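Long-range contact in cpftsy (Physcomitrella patens, PDB 4AK9), which probably serves as the GTP-binding receptor for the chloroplast signal recognition particle in delivering proteins to the thylakoid membrane: residues G209-R222 / L252-V264. Sequence-based numbering, arbitrary orientation.
Sequences GRLHTNYNLMEELR and LAQAREFNQVIGV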
# COMPACT_ATOMS: atom_id res chain seq x y z
N GLY A 209 -23.20 -3.37 4.98
CA GLY A 209 -21.89 -4.00 4.83
C GLY A 209 -20.95 -3.53 5.92
O GLY A 209 -21.14 -2.43 6.45
N ARG A 210 -19.99 -4.37 6.26
CA ARG A 210 -18.96 -4.03 7.23
C ARG A 210 -17.58 -4.30 6.64
O ARG A 210 -17.44 -4.96 5.62
CB ARG A 210 -19.13 -4.88 8.49
CG ARG A 210 -20.48 -4.71 9.18
CD ARG A 210 -20.48 -3.55 10.19
NE ARG A 210 -19.41 -3.61 11.21
CZ ARG A 210 -19.12 -4.67 11.99
NH1 ARG A 210 -19.80 -5.81 11.91
NH2 ARG A 210 -18.13 -4.57 12.88
N LEU A 211 -16.56 -3.82 7.33
CA LEU A 211 -15.18 -4.04 6.91
C LEU A 211 -14.84 -5.51 6.92
O LEU A 211 -14.18 -6.01 6.01
CB LEU A 211 -14.26 -3.29 7.84
CG LEU A 211 -12.79 -3.36 7.44
CD1 LEU A 211 -12.60 -2.92 6.00
CD2 LEU A 211 -12.06 -2.44 8.42
N HIS A 212 -15.32 -6.22 7.93
CA HIS A 212 -15.15 -7.67 7.97
C HIS A 212 -16.51 -8.35 7.97
O HIS A 212 -17.32 -8.12 8.87
CB HIS A 212 -14.32 -8.06 9.18
CG HIS A 212 -12.98 -7.39 9.19
ND1 HIS A 212 -11.98 -7.73 8.32
CD2 HIS A 212 -12.51 -6.35 9.93
CE1 HIS A 212 -10.93 -6.95 8.53
NE2 HIS A 212 -11.22 -6.11 9.50
N THR A 213 -16.75 -9.17 6.95
CA THR A 213 -18.01 -9.91 6.83
C THR A 213 -18.08 -11.01 7.87
O THR A 213 -17.08 -11.67 8.18
CB THR A 213 -18.18 -10.53 5.40
OG1 THR A 213 -19.48 -11.14 5.28
CG2 THR A 213 -17.08 -11.57 5.07
N ASN A 214 -19.26 -11.18 8.44
CA ASN A 214 -19.53 -12.37 9.23
C ASN A 214 -20.61 -13.19 8.53
O ASN A 214 -21.19 -12.73 7.54
CB ASN A 214 -19.92 -12.03 10.68
CG ASN A 214 -21.10 -11.07 10.77
OD1 ASN A 214 -22.11 -11.23 10.07
ND2 ASN A 214 -20.98 -10.08 11.64
N TYR A 215 -20.86 -14.38 9.06
CA TYR A 215 -21.83 -15.29 8.48
C TYR A 215 -23.17 -14.60 8.28
O TYR A 215 -23.77 -14.70 7.21
CB TYR A 215 -21.98 -16.51 9.39
CG TYR A 215 -22.92 -17.56 8.86
CD1 TYR A 215 -22.48 -18.50 7.93
CD2 TYR A 215 -24.24 -17.63 9.30
CE1 TYR A 215 -23.33 -19.48 7.45
CE2 TYR A 215 -25.11 -18.60 8.82
CZ TYR A 215 -24.64 -19.53 7.89
OH TYR A 215 -25.47 -20.51 7.40
N ASN A 216 -23.63 -13.88 9.30
CA ASN A 216 -24.95 -13.27 9.25
C ASN A 216 -25.06 -12.17 8.22
O ASN A 216 -26.04 -12.10 7.49
CB ASN A 216 -25.38 -12.74 10.61
CG ASN A 216 -25.68 -13.85 11.60
OD1 ASN A 216 -25.75 -15.03 11.23
ND2 ASN A 216 -25.87 -13.48 12.86
N LEU A 217 -24.07 -11.29 8.18
CA LEU A 217 -24.05 -10.22 7.21
C LEU A 217 -23.95 -10.80 5.81
O LEU A 217 -24.61 -10.30 4.88
CB LEU A 217 -22.86 -9.30 7.48
CG LEU A 217 -22.98 -7.81 7.11
CD1 LEU A 217 -24.06 -7.49 6.06
CD2 LEU A 217 -23.20 -6.98 8.37
N MET A 218 -23.13 -11.84 5.66
CA MET A 218 -22.96 -12.48 4.36
C MET A 218 -24.30 -13.00 3.90
O MET A 218 -24.69 -12.82 2.74
CB MET A 218 -21.98 -13.65 4.45
CG MET A 218 -21.92 -14.46 3.15
SD MET A 218 -21.13 -16.09 3.33
CE MET A 218 -19.61 -15.60 4.16
N GLU A 219 -25.01 -13.62 4.83
CA GLU A 219 -26.27 -14.24 4.48
C GLU A 219 -27.30 -13.19 4.13
O GLU A 219 -28.11 -13.40 3.23
CB GLU A 219 -26.75 -15.15 5.61
CG GLU A 219 -27.90 -16.04 5.18
CD GLU A 219 -27.74 -16.60 3.75
OE1 GLU A 219 -26.67 -17.19 3.45
OE2 GLU A 219 -28.69 -16.45 2.93
N GLU A 220 -27.28 -12.07 4.84
CA GLU A 220 -28.17 -10.96 4.57
C GLU A 220 -27.98 -10.36 3.18
O GLU A 220 -28.95 -10.05 2.47
CB GLU A 220 -28.03 -9.88 5.66
CG GLU A 220 -28.93 -8.66 5.42
CD GLU A 220 -28.68 -7.53 6.43
OE1 GLU A 220 -28.65 -7.81 7.65
OE2 GLU A 220 -28.52 -6.37 5.98
N LEU A 221 -26.72 -10.18 2.77
CA LEU A 221 -26.48 -9.64 1.45
C LEU A 221 -26.95 -10.61 0.37
O LEU A 221 -27.54 -10.19 -0.64
CB LEU A 221 -24.98 -9.31 1.28
CG LEU A 221 -24.50 -8.67 -0.03
CD1 LEU A 221 -25.40 -7.50 -0.54
CD2 LEU A 221 -23.03 -8.22 0.17
N ARG A 222 -26.67 -11.90 0.56
CA ARG A 222 -27.11 -12.89 -0.43
C ARG A 222 -28.64 -12.92 -0.49
O ARG A 222 -29.22 -13.07 -1.57
CB ARG A 222 -26.58 -14.26 -0.08
CG ARG A 222 -25.08 -14.36 -0.18
CD ARG A 222 -24.61 -15.78 -0.09
NE ARG A 222 -23.27 -15.93 -0.68
CZ ARG A 222 -22.29 -16.59 -0.09
NH1 ARG A 222 -22.54 -17.11 1.09
NH2 ARG A 222 -21.08 -16.74 -0.67
N LEU A 252 -7.76 -4.36 -1.74
CA LEU A 252 -7.88 -5.68 -2.36
C LEU A 252 -8.44 -6.74 -1.42
O LEU A 252 -9.16 -7.63 -1.88
CB LEU A 252 -6.52 -6.18 -2.91
CG LEU A 252 -6.19 -6.03 -4.40
CD1 LEU A 252 -6.55 -4.68 -4.95
CD2 LEU A 252 -4.69 -6.31 -4.61
N ALA A 253 -8.15 -6.64 -0.12
CA ALA A 253 -8.64 -7.63 0.85
C ALA A 253 -10.17 -7.62 0.92
O ALA A 253 -10.83 -8.66 0.74
CB ALA A 253 -8.02 -7.40 2.24
N GLN A 254 -10.75 -6.44 1.12
CA GLN A 254 -12.21 -6.37 1.20
C GLN A 254 -12.85 -6.61 -0.18
O GLN A 254 -13.98 -7.12 -0.27
CB GLN A 254 -12.66 -5.04 1.84
CG GLN A 254 -12.38 -3.85 0.99
CD GLN A 254 -12.59 -2.56 1.73
OE1 GLN A 254 -13.54 -1.83 1.44
NE2 GLN A 254 -11.70 -2.26 2.69
N ALA A 255 -12.15 -6.30 -1.27
CA ALA A 255 -12.70 -6.58 -2.60
C ALA A 255 -12.83 -8.08 -2.89
O ALA A 255 -13.83 -8.55 -3.48
CB ALA A 255 -11.90 -5.91 -3.68
N ARG A 256 -11.81 -8.83 -2.50
CA ARG A 256 -11.87 -10.28 -2.64
C ARG A 256 -13.00 -10.87 -1.80
O ARG A 256 -13.73 -11.74 -2.27
CB ARG A 256 -10.55 -10.90 -2.19
CG ARG A 256 -9.43 -10.57 -3.15
CD ARG A 256 -8.15 -11.35 -2.82
NE ARG A 256 -7.30 -11.37 -4.00
CZ ARG A 256 -6.21 -10.62 -4.17
NH1 ARG A 256 -5.81 -9.80 -3.20
NH2 ARG A 256 -5.52 -10.72 -5.30
N GLU A 257 -13.13 -10.38 -0.57
CA GLU A 257 -14.15 -10.87 0.35
C GLU A 257 -15.55 -10.61 -0.18
O GLU A 257 -16.38 -11.53 -0.20
CB GLU A 257 -13.98 -10.24 1.73
CG GLU A 257 -12.74 -10.74 2.48
CD GLU A 257 -12.40 -9.90 3.72
OE1 GLU A 257 -13.35 -9.52 4.46
OE2 GLU A 257 -11.19 -9.65 3.96
N PHE A 258 -15.81 -9.38 -0.62
CA PHE A 258 -17.14 -9.09 -1.16
C PHE A 258 -17.48 -9.90 -2.40
O PHE A 258 -18.61 -10.34 -2.58
CB PHE A 258 -17.34 -7.57 -1.42
CG PHE A 258 -17.86 -6.82 -0.23
CD1 PHE A 258 -17.00 -6.42 0.79
CD2 PHE A 258 -19.22 -6.57 -0.09
CE1 PHE A 258 -17.47 -5.75 1.91
CE2 PHE A 258 -19.70 -5.90 1.04
CZ PHE A 258 -18.83 -5.49 2.04
N ASN A 259 -16.50 -10.14 -3.26
CA ASN A 259 -16.79 -10.86 -4.49
C ASN A 259 -17.04 -12.35 -4.21
O ASN A 259 -17.64 -13.05 -5.02
CB ASN A 259 -15.66 -10.68 -5.51
CG ASN A 259 -15.95 -11.35 -6.85
OD1 ASN A 259 -16.95 -11.06 -7.54
ND2 ASN A 259 -15.03 -12.22 -7.26
N GLN A 260 -16.58 -12.84 -3.08
CA GLN A 260 -16.94 -14.20 -2.69
C GLN A 260 -18.39 -14.27 -2.21
O GLN A 260 -19.03 -15.32 -2.37
CB GLN A 260 -16.03 -14.71 -1.57
CG GLN A 260 -14.74 -15.34 -2.09
CD GLN A 260 -13.85 -15.79 -0.95
OE1 GLN A 260 -13.41 -14.97 -0.14
NE2 GLN A 260 -13.61 -17.11 -0.86
N VAL A 261 -18.88 -13.19 -1.59
CA VAL A 261 -20.29 -13.12 -1.15
C VAL A 261 -21.29 -12.94 -2.31
O VAL A 261 -22.31 -13.66 -2.38
CB VAL A 261 -20.50 -12.01 -0.10
CG1 VAL A 261 -21.97 -11.93 0.32
CG2 VAL A 261 -19.62 -12.26 1.13
N ILE A 262 -20.99 -12.02 -3.24
CA ILE A 262 -21.91 -11.64 -4.30
C ILE A 262 -21.13 -11.35 -5.58
O ILE A 262 -19.98 -10.89 -5.53
CB ILE A 262 -22.79 -10.40 -3.84
CG1 ILE A 262 -23.85 -10.05 -4.88
CG2 ILE A 262 -21.90 -9.17 -3.52
CD1 ILE A 262 -24.89 -9.00 -4.34
N GLY A 263 -21.72 -11.62 -6.73
CA GLY A 263 -21.05 -11.42 -8.00
C GLY A 263 -20.90 -9.93 -8.34
O GLY A 263 -21.81 -9.33 -8.92
N VAL A 264 -19.73 -9.36 -8.04
CA VAL A 264 -19.45 -7.93 -8.30
C VAL A 264 -19.24 -7.73 -9.80
O VAL A 264 -18.45 -8.46 -10.42
CB VAL A 264 -18.19 -7.48 -7.52
CG1 VAL A 264 -17.81 -6.02 -7.87
CG2 VAL A 264 -18.41 -7.63 -6.02
O HOH W 1 -11.90 -6.53 4.64
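Helix 215-222 and helix 252-261 run past each other at 56° between their N-to-C directions, their axes 10.6 Å apart at closest approach, while the loop that precedes the first helix passes beside the earlier turns of the second. Val-261 sits where the helices meet. Its CG1 lies 3.7 Å from Met-218 O, both of its methyls touch Met-218 CG, and Leu-221 CD2 reaches CG1 from the other helix at 3.9 Å. Leu-221 sends that same CD2 on to Ile-262 CG2, 4.0 Å away, and to the Phe-258 ring, its chi1 of -178° turning the branch away from the backbone N. The apolar patch packs against the parallel core of the central sheet of the SRP-type GTPase (SIMIBI) domain: Leu-221 and Ile-262 rest on strand 117-123, which leads into the probable P-loop, and Phe-258 packs on strand 238-244. At the C-terminal end of helix 252-261, the extended side chain of Arg-222 supplies the polar grip. Its NE donates to a lone pair of Val-261 O at 3.0 Å, with that oxygen 30° out of the guanidinium plane, and NH2 makes a weak bond to Gln-260 O, near the plane at the group's edge. Towards the loop, Arg-210 O approaches the edge of the Phe-258 ring, 3.8 Å from CE1. A water donates to Leu-211 O at 2.7 Å and, weakly, to Glu-257 OE2. Leu-211 CD1 meets Gln-254 NE2 at 3.5 Å; this amide also bonds weakly to Glu-54 of the second subunit, whose Asp-50 forms a salt bridge with Arg-210 and whose Glu-53 is hydrogen-bonded to His-212.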